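Local structure of lipocalin AI-4 (Rhodnius prolixus, 5H9N) at residues F21-F27 and F78-Q82; W31-R37 and N122-R128; T92-A96 and L108-G112. The protein binds the cysteinyl leukotriene C4 as a salivary lipocalin, and so probably sequesters this host mediator during blood feeding. The protein carries 1 engineered substitution. All coordinates share one frame; numbering follows the deposited sequence. Where two conformers were deposited one is given.

In the fold
All three contacts belong to one lipocalin barrel, a single curled antiparallel sheet around the bound leukotriene. Interaction 3 pairs strands 90-100 and 105-112, whose further neighbours are strand 78-85, of interaction 1, and strand 120-127, which interaction 2 joins to strand 30-36. The centres of interactions 1 and 3 lie about 11 Å apart. Interaction 2 is centred about 13 Å from interaction 3 and about 15 Å from interaction 1. Along the chain the segments of interactions 1 and 2 alternate; interaction 1 closes before interaction 3 opens, between the two segments of interaction 2. Helix 23-26 meets the wall where Phe-26 O accepts from Trp-31 NE1, while interactions 2 and 3 hold the ligand's C1 carboxylate.

Interaction 1 (F21-F27 and F78-Q82); sequences FDANRFF and FYSFQ
Phe-27 turns its edge to the face of Tyr-79 in a T-shaped stack, with ring centroids of Phe-27 and Tyr-79 5.1 Å apart and planes at 66°. With CG beside the backbone N (chi1 -67°), the Phe-27 ring is directed at Tyr-79. CE1 of Phe-27 also reaches CZ of Phe-81 at 3.9 Å, arriving at the edge of the Phe-81 ring from the opposite direction. Phe-26 CD2 sits over the centre of one face of the Phe-27 ring.

Two carbons approach the Tyr-79 hydroxyl. Phe-21 CE2 lies 3.5 Å from Tyr-79 OH, with the oxygen near the plane of the Phe-21 ring, and Ala-23 CB stands 3.6 Å from the same OH.

Polar bonds serve the helix itself: Asp-22 is its N-cap, and OD1 accepts weakly from the backbone N of Asn-24 and of Arg-25.

A short helix ahead of the first strand, closing one end of the barrel, is a lipocalin hallmark. Here it meets strand 78-82 mainly through ring packing, with Ala-23 CB added. The contact is thus largely apolar and aromatic, its hold resting on shape and dispersion, and Phe-27 stands behind Phe-81, which touches the leukotriene.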
loop_
_atom_site.group_PDB
_atom_site.type_symbol
_atom_site.label_atom_id
_atom_site.label_comp_id
_atom_site.label_asym_id
_atom_site.label_seq_id
_atom_site.Cartn_x
_atom_site.Cartn_y
_atom_site.Cartn_z
ATOM N N PHE A 21 13.029 -8.226 -2.720
ATOM C CA PHE A 21 12.481 -7.161 -1.883
ATOM C C PHE A 21 13.247 -7.045 -0.571
ATOM O O PHE A 21 13.473 -8.043 0.118
ATOM C CB PHE A 21 11.000 -7.396 -1.599
ATOM C CG PHE A 21 10.400 -6.400 -0.642
ATOM C CD1 PHE A 21 10.253 -5.069 -1.004
ATOM C CD2 PHE A 21 9.967 -6.797 0.613
ATOM C CE1 PHE A 21 9.698 -4.151 -0.133
ATOM C CE2 PHE A 21 9.409 -5.879 1.493
ATOM C CZ PHE A 21 9.265 -4.556 1.114
ATOM N N ASP A 22 13.655 -5.819 -0.250
ATOM C CA ASP A 22 14.432 -5.509 0.944
ATOM C C ASP A 22 13.560 -4.750 1.938
ATOM O O ASP A 22 13.408 -3.528 1.843
ATOM C CB ASP A 22 15.672 -4.687 0.565
ATOM C CG ASP A 22 16.630 -4.473 1.728
ATOM O OD1 ASP A 22 16.222 -4.604 2.902
ATOM O OD2 ASP A 22 17.811 -4.161 1.458
ATOM N N ALA A 23 12.987 -5.471 2.894
ATOM C CA ALA A 23 12.052 -4.876 3.839
ATOM C C ALA A 23 12.692 -3.758 4.652
ATOM O O ALA A 23 12.030 -2.767 4.975
ATOM C CB ALA A 23 11.480 -5.941 4.757
ATOM N N ASN A 24 13.978 -3.898 4.959
ATOM C CA ASN A 24 14.669 -2.895 5.756
ATOM C C ASN A 24 14.742 -1.546 5.053
ATOM O O ASN A 24 14.689 -0.501 5.698
ATOM C CB ASN A 24 16.081 -3.368 6.114
ATOM C CG ASN A 24 16.086 -4.410 7.217
ATOM O OD1 ASN A 24 15.098 -4.582 7.931
ATOM N ND2 ASN A 24 17.207 -5.109 7.363
ATOM N N ARG A 25 14.860 -1.566 3.730
ATOM C CA ARG A 25 14.953 -0.314 2.983
ATOM C C ARG A 25 13.590 0.272 2.672
ATOM O O ARG A 25 13.469 1.469 2.451
ATOM C CB ARG A 25 15.720 -0.506 1.680
ATOM C CG ARG A 25 17.189 -0.814 1.870
ATOM C CD ARG A 25 17.923 -0.606 0.565
ATOM N NE ARG A 25 17.918 0.803 0.191
ATOM C CZ ARG A 25 17.957 1.241 -1.062
ATOM N NH1 ARG A 25 17.987 0.372 -2.062
ATOM N NH2 ARG A 25 17.945 2.542 -1.311
ATOM N N PHE A 26 12.564 -0.568 2.633
ATOM C CA PHE A 26 11.230 -0.064 2.355
ATOM C C PHE A 26 10.554 0.504 3.605
ATOM O O PHE A 26 9.964 1.584 3.565
ATOM C CB PHE A 26 10.334 -1.146 1.753
ATOM C CG PHE A 26 8.934 -0.662 1.527
ATOM C CD1 PHE A 26 8.653 0.176 0.459
ATOM C CD2 PHE A 26 7.904 -0.985 2.408
ATOM C CE1 PHE A 26 7.386 0.669 0.266
ATOM C CE2 PHE A 26 6.627 -0.494 2.212
ATOM C CZ PHE A 26 6.371 0.328 1.138
ATOM N N PHE A 27 10.619 -0.234 4.706
ATOM C CA PHE A 27 9.932 0.169 5.929
ATOM C C PHE A 27 10.789 1.109 6.764
ATOM O O PHE A 27 11.067 0.851 7.938
ATOM C CB PHE A 27 9.521 -1.062 6.742
ATOM C CG PHE A 27 8.461 -1.896 6.077
ATOM C CD1 PHE A 27 7.146 -1.456 6.021
ATOM C CD2 PHE A 27 8.777 -3.116 5.497
ATOM C CE1 PHE A 27 6.169 -2.221 5.411
ATOM C CE2 PHE A 27 7.806 -3.887 4.887
ATOM C CZ PHE A 27 6.500 -3.442 4.839
ATOM N N PHE A 78 3.740 -10.749 0.924
ATOM C CA PHE A 78 2.589 -10.113 1.566
ATOM C C PHE A 78 2.781 -9.880 3.055
ATOM O O PHE A 78 3.433 -10.660 3.773
ATOM C CB PHE A 78 1.318 -10.937 1.338
ATOM C CG PHE A 78 0.615 -10.596 0.052
ATOM C CD1 PHE A 78 0.980 -11.206 -1.130
ATOM C CD2 PHE A 78 -0.402 -9.643 0.024
ATOM C CE1 PHE A 78 0.335 -10.876 -2.322
ATOM C CE2 PHE A 78 -1.024 -9.317 -1.148
ATOM C CZ PHE A 78 -0.670 -9.934 -2.316
ATOM N N TYR A 79 2.168 -8.787 3.498
ATOM C CA TYR A 79 2.132 -8.376 4.888
ATOM C C TYR A 79 0.691 -8.215 5.322
ATOM O O TYR A 79 -0.158 -7.795 4.532
ATOM C CB TYR A 79 2.890 -7.059 5.081
ATOM C CG TYR A 79 4.371 -7.215 4.869
ATOM C CD1 TYR A 79 4.911 -7.189 3.593
ATOM C CD2 TYR A 79 5.223 -7.448 5.939
ATOM C CE1 TYR A 79 6.262 -7.364 3.392
ATOM C CE2 TYR A 79 6.573 -7.614 5.750
ATOM C CZ TYR A 79 7.089 -7.566 4.483
ATOM O OH TYR A 79 8.437 -7.746 4.290
ATOM N N SER A 80 0.420 -8.534 6.584
ATOM C CA SER A 80 -0.863 -8.278 7.219
ATOM C C SER A 80 -0.678 -7.165 8.232
ATOM O O SER A 80 0.219 -7.239 9.077
ATOM C CB SER A 80 -1.392 -9.535 7.905
ATOM O OG SER A 80 -2.556 -9.272 8.663
ATOM N N PHE A 81 -1.515 -6.140 8.150
ATOM C CA PHE A 81 -1.479 -5.041 9.103
ATOM C C PHE A 81 -2.748 -5.002 9.921
ATOM O O PHE A 81 -3.857 -4.968 9.370
ATOM C CB PHE A 81 -1.261 -3.715 8.375
ATOM C CG PHE A 81 0.149 -3.517 7.929
ATOM C CD1 PHE A 81 1.075 -2.946 8.775
ATOM C CD2 PHE A 81 0.571 -3.952 6.680
ATOM C CE1 PHE A 81 2.399 -2.787 8.384
ATOM C CE2 PHE A 81 1.897 -3.777 6.281
ATOM C CZ PHE A 81 2.806 -3.207 7.143
ATOM N N GLN A 82 -2.570 -5.011 11.234
ATOM C CA GLN A 82 -3.663 -4.848 12.164
ATOM C C GLN A 82 -3.700 -3.393 12.581
ATOM O O GLN A 82 -2.744 -2.894 13.161
ATOM C CB GLN A 82 -3.476 -5.756 13.374
ATOM C CG GLN A 82 -4.701 -5.850 14.259
ATOM C CD GLN A 82 -5.915 -6.336 13.495
ATOM O OE1 GLN A 82 -5.807 -7.209 12.631
ATOM N NE2 GLN A 82 -7.078 -5.771 13.804
#

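Interaction 2 (W31-R37 and N122-R128); sequences WYLTHSR and NFLLFNR. With LTX ((5~{S},6~{R},7~{E},9~{E},11~{Z},14~{Z})-6-[(2~{R})-2-[[(4~{S})-4-azanyl-5-oxidanyl-5-oxidanylidene-pentanoyl]amino]-3-( 2-hydroxy-2-oxoethylamino)-3-oxidanylidene-propyl]sulfanyl-5-oxidanyl-icosa-7,9,11,14-tetraenoic acid), chain B.
A classic beta bulge marks the antiparallel pairing of strands 31-36 and 122-127, the first and last long strands, whose union closes the lipocalin barrel. Thr-34 and His-35 both face Leu-125: Leu-125 O accepts from Thr-34 N at 3.0 Å and, weakly, from His-35 N. Beside the bulge, Asn-127 ND2 donates to Thr-34 OG1 at 3.0 Å along a fairly straight line (163°), with the oxygen in the amide plane. That hydroxyl also shares a hydrogen bond with His-35 ND1, 2.9 Å from Thr-34 OG1.

At one end the guanidinium of Arg-128 lies flat on the indole of Trp-31, their centres 3.7 Å apart and planes 16° from parallel, a cation-pi contact. Backbone oxygens of Thr-28, Asp-30 and Tyr-102 hold the arginine there. This is the familiar lipocalin pairing of the G-X-W tryptophan with an arginine just past the last strand.

Inside the barrel, Phe-126 is sandwiched: Leu-33 CD1 covers one face, and LTX C19, 3.7 Å from Phe-126 CZ, the other. Farther along, Asn-122 ND2 donates to LTX O1 at 2.9 Å. Strand 122-127 thus offers the ligand an apolar face for its tail and an amide for its C1 carboxylate.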
loop_
_atom_site.group_PDB
_atom_site.type_symbol
_atom_site.label_atom_id
_atom_site.label_comp_id
_atom_site.label_asym_id
_atom_site.label_seq_id
_atom_site.Cartn_x
_atom_site.Cartn_y
_atom_site.Cartn_z
ATOM N N TRP A 31 6.391 7.774 3.512
ATOM C CA TRP A 31 5.901 7.534 2.161
ATOM C C TRP A 31 4.583 8.301 1.971
ATOM O O TRP A 31 3.665 8.116 2.771
ATOM C CB TRP A 31 5.642 6.053 1.927
ATOM C CG TRP A 31 6.841 5.168 1.723
ATOM C CD1 TRP A 31 7.368 4.281 2.614
ATOM C CD2 TRP A 31 7.630 5.063 0.533
ATOM N NE1 TRP A 31 8.440 3.621 2.052
ATOM C CE2 TRP A 31 8.618 4.085 0.774
ATOM C CE3 TRP A 31 7.586 5.698 -0.717
ATOM C CZ2 TRP A 31 9.566 3.736 -0.189
ATOM C CZ3 TRP A 31 8.521 5.349 -1.664
ATOM C CH2 TRP A 31 9.488 4.369 -1.406
ATOM N N TYR A 32 4.461 9.100 0.910
ATOM C CA TYR A 32 3.214 9.798 0.589
ATOM C C TYR A 32 2.433 8.988 -0.419
ATOM O O TYR A 32 2.984 8.554 -1.430
ATOM C CB TYR A 32 3.498 11.199 0.032
ATOM C CG TYR A 32 4.179 12.102 1.022
ATOM C CD1 TYR A 32 5.559 12.071 1.172
ATOM C CD2 TYR A 32 3.445 12.968 1.827
ATOM C CE1 TYR A 32 6.198 12.880 2.096
ATOM C CE2 TYR A 32 4.076 13.789 2.751
ATOM C CZ TYR A 32 5.448 13.731 2.875
ATOM O OH TYR A 32 6.103 14.530 3.787
ATOM N N LEU A 33 1.140 8.801 -0.163
ATOM C CA LEU A 33 0.281 8.096 -1.094
ATOM C C LEU A 33 -0.194 9.095 -2.152
ATOM O O LEU A 33 -1.121 9.877 -1.911
ATOM C CB LEU A 33 -0.892 7.454 -0.339
ATOM C CG LEU A 33 -1.941 6.724 -1.180
ATOM C CD1 LEU A 33 -1.296 5.799 -2.192
ATOM C CD2 LEU A 33 -2.913 5.950 -0.280
ATOM N N THR A 34 0.450 9.122 -3.307
ATOM C CA THR A 34 0.171 10.185 -4.271
ATOM C C THR A 34 -0.838 9.807 -5.358
ATOM O O THR A 34 -1.471 10.682 -5.920
ATOM C CB THR A 34 1.473 10.673 -4.940
ATOM O OG1 THR A 34 2.125 9.585 -5.608
ATOM C CG2 THR A 34 2.433 11.239 -3.928
ATOM N N HIS A 35 -0.960 8.526 -5.684
ATOM C CA HIS A 35 -1.840 8.064 -6.752
ATOM C C HIS A 35 -2.414 6.709 -6.401
ATOM O O HIS A 35 -1.779 5.949 -5.662
ATOM C CB HIS A 35 -1.114 7.919 -8.096
ATOM C CG HIS A 35 -0.498 9.179 -8.612
ATOM N ND1 HIS A 35 0.603 9.756 -8.025
ATOM C CD2 HIS A 35 -0.802 9.942 -9.688
ATOM C CE1 HIS A 35 0.935 10.842 -8.701
ATOM N NE2 HIS A 35 0.095 10.979 -9.709
ATOM N N SER A 36 -3.558 6.353 -6.966
ATOM C CA SER A 36 -4.095 5.004 -6.784
ATOM C C SER A 36 -5.013 4.667 -7.960
ATOM O O SER A 36 -5.516 5.568 -8.654
ATOM C CB SER A 36 -4.820 4.885 -5.441
ATOM O OG SER A 36 -5.893 5.804 -5.354
ATOM N N ARG A 37 -5.213 3.379 -8.214
ATOM C CA ARG A 37 -6.071 2.937 -9.307
ATOM C C ARG A 37 -7.495 3.422 -9.083
ATOM O O ARG A 37 -8.107 3.983 -9.979
ATOM C CB ARG A 37 -6.042 1.410 -9.431
ATOM C CG ARG A 37 -6.883 0.903 -10.599
ATOM C CD ARG A 37 -7.137 -0.592 -10.520
ATOM N NE ARG A 37 -7.950 -0.926 -9.351
ATOM C CZ ARG A 37 -7.972 -2.114 -8.758
ATOM N NH1 ARG A 37 -7.224 -3.122 -9.208
ATOM N NH2 ARG A 37 -8.743 -2.296 -7.697
ATOM N N ASN A 122 -6.775 -2.483 -4.347
ATOM C CA ASN A 122 -6.315 -1.273 -5.002
ATOM C C ASN A 122 -4.859 -1.443 -5.360
ATOM O O ASN A 122 -4.147 -2.260 -4.745
ATOM C CB ASN A 122 -6.501 -0.059 -4.090
ATOM C CG ASN A 122 -6.828 1.206 -4.859
ATOM O OD1 ASN A 122 -6.670 1.282 -6.083
ATOM N ND2 ASN A 122 -7.295 2.215 -4.137
ATOM N N PHE A 123 -4.413 -0.679 -6.351
ATOM C CA PHE A 123 -2.980 -0.463 -6.553
ATOM C C PHE A 123 -2.669 0.967 -6.170
ATOM O O PHE A 123 -3.407 1.887 -6.516
ATOM C CB PHE A 123 -2.556 -0.748 -7.988
ATOM C CG PHE A 123 -2.533 -2.211 -8.329
ATOM C CD1 PHE A 123 -3.679 -2.845 -8.793
ATOM C CD2 PHE A 123 -1.363 -2.963 -8.193
ATOM C CE1 PHE A 123 -3.663 -4.194 -9.124
ATOM C CE2 PHE A 123 -1.344 -4.304 -8.511
ATOM C CZ PHE A 123 -2.496 -4.925 -8.984
ATOM N N LEU A 124 -1.581 1.120 -5.419
ATOM C CA LEU A 124 -1.199 2.358 -4.755
ATOM C C LEU A 124 0.181 2.772 -5.195
ATOM O O LEU A 124 1.088 1.945 -5.219
ATOM C CB LEU A 124 -1.198 2.158 -3.241
ATOM C CG LEU A 124 -2.441 1.538 -2.599
ATOM C CD1 LEU A 124 -2.216 1.337 -1.109
ATOM C CD2 LEU A 124 -3.657 2.391 -2.827
ATOM N N LEU A 125 0.356 4.045 -5.505
ATOM C CA LEU A 125 1.675 4.590 -5.778
ATOM C C LEU A 125 2.083 5.515 -4.645
ATOM O O LEU A 125 1.416 6.541 -4.385
ATOM C CB LEU A 125 1.708 5.339 -7.103
ATOM C CG LEU A 125 3.078 5.936 -7.475
ATOM C CD1 LEU A 125 4.102 4.819 -7.683
ATOM C CD2 LEU A 125 2.971 6.815 -8.713
ATOM N N PHE A 126 3.162 5.114 -3.976
ATOM C CA PHE A 126 3.784 5.895 -2.925
ATOM C C PHE A 126 5.025 6.596 -3.449
ATOM O O PHE A 126 5.750 6.059 -4.295
ATOM C CB PHE A 126 4.148 5.017 -1.728
ATOM C CG PHE A 126 2.960 4.476 -0.990
ATOM C CD1 PHE A 126 2.322 3.315 -1.427
ATOM C CD2 PHE A 126 2.444 5.132 0.117
ATOM C CE1 PHE A 126 1.225 2.813 -0.750
ATOM C CE2 PHE A 126 1.346 4.629 0.787
ATOM C CZ PHE A 126 0.747 3.469 0.353
ATOM N N ASN A 127 5.274 7.787 -2.918
ATOM C CA ASN A 127 6.412 8.607 -3.294
ATOM C C ASN A 127 7.085 9.154 -2.051
ATOM O O ASN A 127 6.406 9.471 -1.062
ATOM C CB ASN A 127 5.961 9.761 -4.204
ATOM C CG ASN A 127 6.098 9.435 -5.674
ATOM O OD1 ASN A 127 7.218 9.285 -6.160
ATOM N ND2 ASN A 127 4.975 9.366 -6.404
ATOM N N ARG A 128 8.407 9.269 -2.073
ATOM C CA ARG A 128 9.121 9.859 -0.950
ATOM C C ARG A 128 8.852 11.357 -0.824
ATOM O O ARG A 128 8.984 11.921 0.260
ATOM C CB ARG A 128 10.630 9.603 -1.081
ATOM C CG ARG A 128 11.045 8.137 -0.890
ATOM C CD ARG A 128 10.623 7.587 0.456
ATOM N NE ARG A 128 11.299 6.319 0.725
ATOM C CZ ARG A 128 11.246 5.682 1.891
ATOM N NH1 ARG A 128 10.549 6.203 2.894
ATOM N NH2 ARG A 128 11.899 4.539 2.059
HETATM O O2 LTX B . -7.021 -0.395 -0.532
HETATM C C1 LTX B . -7.767 0.514 -0.966
HETATM O O1 LTX B . -7.343 1.663 -1.243
HETATM C C2 LTX B . -9.230 0.205 -1.179
HETATM C C3 LTX B . -10.056 0.888 -0.093
HETATM C C4 LTX B . -9.419 0.677 1.279
HETATM C C5 LTX B . -10.366 1.115 2.388
HETATM O O3 LTX B . -10.484 2.545 2.411
HETATM C C6 LTX B . -9.905 0.622 3.756
HETATM C C7 LTX B . -8.566 1.235 4.144
HETATM C C8 LTX B . -7.450 0.501 4.294
HETATM C C9 LTX B . -6.188 1.145 4.692
HETATM C C10 LTX B . -5.095 0.475 5.084
HETATM C C11 LTX B . -3.885 1.205 5.477
HETATM C C12 LTX B . -2.714 0.680 5.861
HETATM C C13 LTX B . -2.409 -0.804 5.966
HETATM C C14 LTX B . -2.097 -1.409 4.612
HETATM C C15 LTX B . -0.941 -1.247 3.978
HETATM C C16 LTX B . 0.196 -0.442 4.562
HETATM C C17 LTX B . 0.949 0.279 3.447
HETATM C C18 LTX B . 2.215 0.914 4.008
HETATM C C19 LTX B . 2.847 1.890 3.027
HETATM C C20 LTX B . 4.124 2.477 3.598
HETATM O O32 LTX B . -8.443 5.788 7.393
HETATM C C21 LTX B . -8.905 4.673 7.087
HETATM O O31 LTX B . -8.756 4.150 5.963
HETATM C CA3 LTX B . -9.689 3.922 8.131
HETATM N N3 LTX B . -10.107 2.628 7.614
HETATM C C22 LTX B . -11.039 1.874 8.188
HETATM O O33 LTX B . -11.612 2.237 9.200
HETATM C CA2 LTX B . -11.393 0.545 7.580
HETATM C CB2 LTX B . -10.566 0.223 6.336
HETATM S SG2 LTX B . -11.190 1.044 4.907
HETATM N N2 LTX B . -12.814 0.472 7.317
HETATM C CD1 LTX B . -13.542 -0.564 7.713
HETATM O OE1 LTX B . -13.061 -1.656 7.979
HETATM C CG1 LTX B . -15.024 -0.288 7.798
HETATM C CB1 LTX B . -15.822 -1.576 7.933
HETATM C CA1 LTX B . -17.268 -1.331 7.509
HETATM N N1 LTX B . -17.287 -0.650 6.198
HETATM C C23 LTX B . -17.979 -0.479 8.516
HETATM O O11 LTX B . -18.512 0.584 8.125
HETATM O O12 LTX B . -18.019 -0.868 9.702
#

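Interaction 3 (T92-A96 and L108-G112). With LTX ((5~{S},6~{R},7~{E},9~{E},11~{Z},14~{Z})-6-[(2~{R})-2-[[(4~{S})-4-azanyl-5-oxidanyl-5-oxidanylidene-pentanoyl]amino]-3-( 2-hydroxy-2-oxoethylamino)-3-oxidanylidene-propyl]sulfanyl-5-oxidanyl-icosa-7,9,11,14-tetraenoic acid), chain B.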
loop_
_atom_site.group_PDB
_atom_site.type_symbol
_atom_site.label_atom_id
_atom_site.label_comp_id
_atom_site.label_asym_id
_atom_site.label_seq_id
_atom_site.Cartn_x
_atom_site.Cartn_y
_atom_site.Cartn_z
ATOM N N THR A 92 -8.155 -5.122 9.493
ATOM C CA THR A 92 -6.969 -5.831 9.028
ATOM C C THR A 92 -6.835 -5.588 7.539
ATOM O O THR A 92 -7.805 -5.728 6.796
ATOM C CB THR A 92 -7.060 -7.332 9.301
ATOM O OG1 THR A 92 -7.359 -7.545 10.682
ATOM C CG2 THR A 92 -5.751 -8.041 8.945
ATOM N N SER A 93 -5.645 -5.184 7.112
ATOM C CA SER A 93 -5.366 -4.882 5.712
ATOM C C SER A 93 -4.124 -5.634 5.241
ATOM O O SER A 93 -3.174 -5.791 6.007
ATOM C CB SER A 93 -5.168 -3.383 5.541
ATOM O OG SER A 93 -4.893 -3.043 4.195
ATOM N N TYR A 94 -4.131 -6.098 3.998
ATOM C CA TYR A 94 -3.017 -6.870 3.435
ATOM C C TYR A 94 -2.361 -6.095 2.314
ATOM O O TYR A 94 -3.035 -5.381 1.567
ATOM C CB TYR A 94 -3.507 -8.230 2.917
ATOM C CG TYR A 94 -4.126 -9.067 4.008
ATOM C CD1 TYR A 94 -5.434 -8.829 4.439
ATOM C CD2 TYR A 94 -3.397 -10.060 4.644
ATOM C CE1 TYR A 94 -5.994 -9.567 5.467
ATOM C CE2 TYR A 94 -3.955 -10.807 5.659
ATOM C CZ TYR A 94 -5.252 -10.552 6.063
ATOM O OH TYR A 94 -5.808 -11.294 7.075
ATOM N N MET A 95 -1.054 -6.248 2.164
ATOM C CA MET A 95 -0.354 -5.544 1.111
ATOM C C MET A 95 0.882 -6.280 0.641
ATOM O O MET A 95 1.467 -7.080 1.375
ATOM C CB MET A 95 0.022 -4.146 1.595
ATOM C CG MET A 95 0.879 -4.193 2.839
ATOM S SD MET A 95 2.209 -3.028 2.774
ATOM C CE MET A 95 2.884 -3.873 1.401
ATOM N N ALA A 96 1.297 -5.981 -0.585
ATOM C CA ALA A 96 2.570 -6.455 -1.109
ATOM C C ALA A 96 3.204 -5.323 -1.894
ATOM O O ALA A 96 2.496 -4.562 -2.564
ATOM C CB ALA A 96 2.373 -7.671 -1.994
ATOM N N LEU A 108 2.402 -0.486 -4.721
ATOM C CA LEU A 108 1.875 -1.503 -3.823
ATOM C C LEU A 108 0.528 -2.006 -4.274
ATOM O O LEU A 108 -0.243 -1.292 -4.931
ATOM C CB LEU A 108 1.746 -0.959 -2.389
ATOM C CG LEU A 108 2.967 -1.041 -1.473
ATOM C CD1 LEU A 108 4.127 -0.228 -2.043
ATOM C CD2 LEU A 108 2.616 -0.567 -0.068
ATOM N N TYR A 109 0.226 -3.228 -3.879
ATOM C CA TYR A 109 -1.111 -3.796 -3.984
ATOM C C TYR A 109 -1.656 -3.904 -2.576
ATOM O O TYR A 109 -0.930 -4.341 -1.676
ATOM C CB TYR A 109 -1.062 -5.165 -4.655
ATOM C CG TYR A 109 -2.389 -5.886 -4.670
ATOM C CD1 TYR A 109 -3.409 -5.479 -5.524
ATOM C CD2 TYR A 109 -2.631 -6.969 -3.831
ATOM C CE1 TYR A 109 -4.621 -6.131 -5.546
ATOM C CE2 TYR A 109 -3.837 -7.627 -3.846
ATOM C CZ TYR A 109 -4.835 -7.202 -4.693
ATOM O OH TYR A 109 -6.032 -7.893 -4.688
ATOM N N ARG A 110 -2.894 -3.470 -2.361
ATOM C CA ARG A 110 -3.523 -3.561 -1.058
ATOM C C ARG A 110 -4.882 -4.227 -1.189
ATOM O O ARG A 110 -5.591 -4.006 -2.167
ATOM C CB ARG A 110 -3.670 -2.169 -0.429
ATOM C CG ARG A 110 -4.239 -2.176 0.992
ATOM C CD ARG A 110 -4.043 -0.842 1.705
ATOM N NE ARG A 110 -4.802 0.225 1.070
ATOM C CZ ARG A 110 -4.633 1.518 1.333
ATOM N NH1 ARG A 110 -3.716 1.897 2.220
ATOM N NH2 ARG A 110 -5.351 2.424 0.687
ATOM N N CYS A 111 -5.256 -5.034 -0.203
ATOM C CA CYS A 111 -6.520 -5.754 -0.240
ATOM C C CYS A 111 -6.982 -6.065 1.178
ATOM O O CYS A 111 -6.166 -6.370 2.040
ATOM C CB CYS A 111 -6.364 -7.038 -1.058
ATOM S SG CYS A 111 -7.878 -7.917 -1.398
ATOM N N GLY A 112 -8.277 -6.012 1.424
ATOM C CA GLY A 112 -8.794 -6.366 2.728
ATOM C C GLY A 112 -10.298 -6.268 2.780
ATOM O O GLY A 112 -10.940 -5.679 1.897
HETATM O O2 LTX B . -7.021 -0.395 -0.532
HETATM C C1 LTX B . -7.767 0.514 -0.966
HETATM O O1 LTX B . -7.343 1.663 -1.243
HETATM C C2 LTX B . -9.230 0.205 -1.179
HETATM C C3 LTX B . -10.056 0.888 -0.093
HETATM C C4 LTX B . -9.419 0.677 1.279
HETATM C C5 LTX B . -10.366 1.115 2.388
HETATM O O3 LTX B . -10.484 2.545 2.411
HETATM C C6 LTX B . -9.905 0.622 3.756
HETATM C C7 LTX B . -8.566 1.235 4.144
HETATM C C8 LTX B . -7.450 0.501 4.294
HETATM C C9 LTX B . -6.188 1.145 4.692
HETATM C C10 LTX B . -5.095 0.475 5.084
HETATM C C11 LTX B . -3.885 1.205 5.477
HETATM C C12 LTX B . -2.714 0.680 5.861
HETATM C C13 LTX B . -2.409 -0.804 5.966
HETATM C C14 LTX B . -2.097 -1.409 4.612
HETATM C C15 LTX B . -0.941 -1.247 3.978
HETATM C C16 LTX B . 0.196 -0.442 4.562
HETATM C C17 LTX B . 0.949 0.279 3.447
HETATM C C18 LTX B . 2.215 0.914 4.008
HETATM C C19 LTX B . 2.847 1.890 3.027
HETATM C C20 LTX B . 4.124 2.477 3.598
HETATM O O32 LTX B . -8.443 5.788 7.393
HETATM C C21 LTX B . -8.905 4.673 7.087
HETATM O O31 LTX B . -8.756 4.150 5.963
HETATM C CA3 LTX B . -9.689 3.922 8.131
HETATM N N3 LTX B . -10.107 2.628 7.614
HETATM C C22 LTX B . -11.039 1.874 8.188
HETATM O O33 LTX B . -11.612 2.237 9.200
HETATM C CA2 LTX B . -11.393 0.545 7.580
HETATM C CB2 LTX B . -10.566 0.223 6.336
HETATM S SG2 LTX B . -11.190 1.044 4.907
HETATM N N2 LTX B . -12.814 0.472 7.317
HETATM C CD1 LTX B . -13.542 -0.564 7.713
HETATM O OE1 LTX B . -13.061 -1.656 7.979
HETATM C CG1 LTX B . -15.024 -0.288 7.798
HETATM C CB1 LTX B . -15.822 -1.576 7.933
HETATM C CA1 LTX B . -17.268 -1.331 7.509
HETATM N N1 LTX B . -17.287 -0.650 6.198
HETATM C C23 LTX B . -17.979 -0.479 8.516
HETATM O O11 LTX B . -18.512 0.584 8.125
HETATM O O12 LTX B . -18.019 -0.868 9.702
#
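Oxygen O1 of the C1 carboxylate, on the fatty-acid chain of leukotriene C4, is gripped by two donors, NH2 of Arg-110 at 2.9 Å and the side-chain amide of Asn-122. Its twin O2 takes Arg-110 NE at 2.8 Å and lies in the plane of the guanidinium, so arginine and carboxylate meet through a paired, nearly straight set of bonds (167° for NE to O2, 177° for NH2 to O1). The chain of Arg-110 rises extended from the sheet and bends only at chi3 (66°), which swings the group round to meet the acid. LTX C9 then rests over one face of the guanidinium, and NH1 bonds to Tyr-48 OH. Such fixing probably favours an ionised carboxylate inside the barrel.

Across the strands, Ser-93 OG packs 3.4 Å from Arg-110 CG and also touches LTX C14 at 3.3 Å. Met-95 folds along the lipid: SD lies 3.6 Å from LTX C17, while Met-95 CE meets Leu-108 CD2 at 3.6 Å. Thioether and leucine thereby form an apolar patch against the tail.

In the backbone, Tyr-94 pairs with Cys-111 and Ala-96 with Tyr-109 by two hydrogen bonds each, Tyr-94 N reaching Cys-111 O at 2.8 Å. Met-95 and Arg-110 form the non-hydrogen-bonded pair between, both facing the ligand. An antiparallel hairpin lining a calyx, where Arg-110 and Ser-93 sit beside Met-95 and Leu-108, is consistent with a lipocalin pocket that takes a lipid with a charged end.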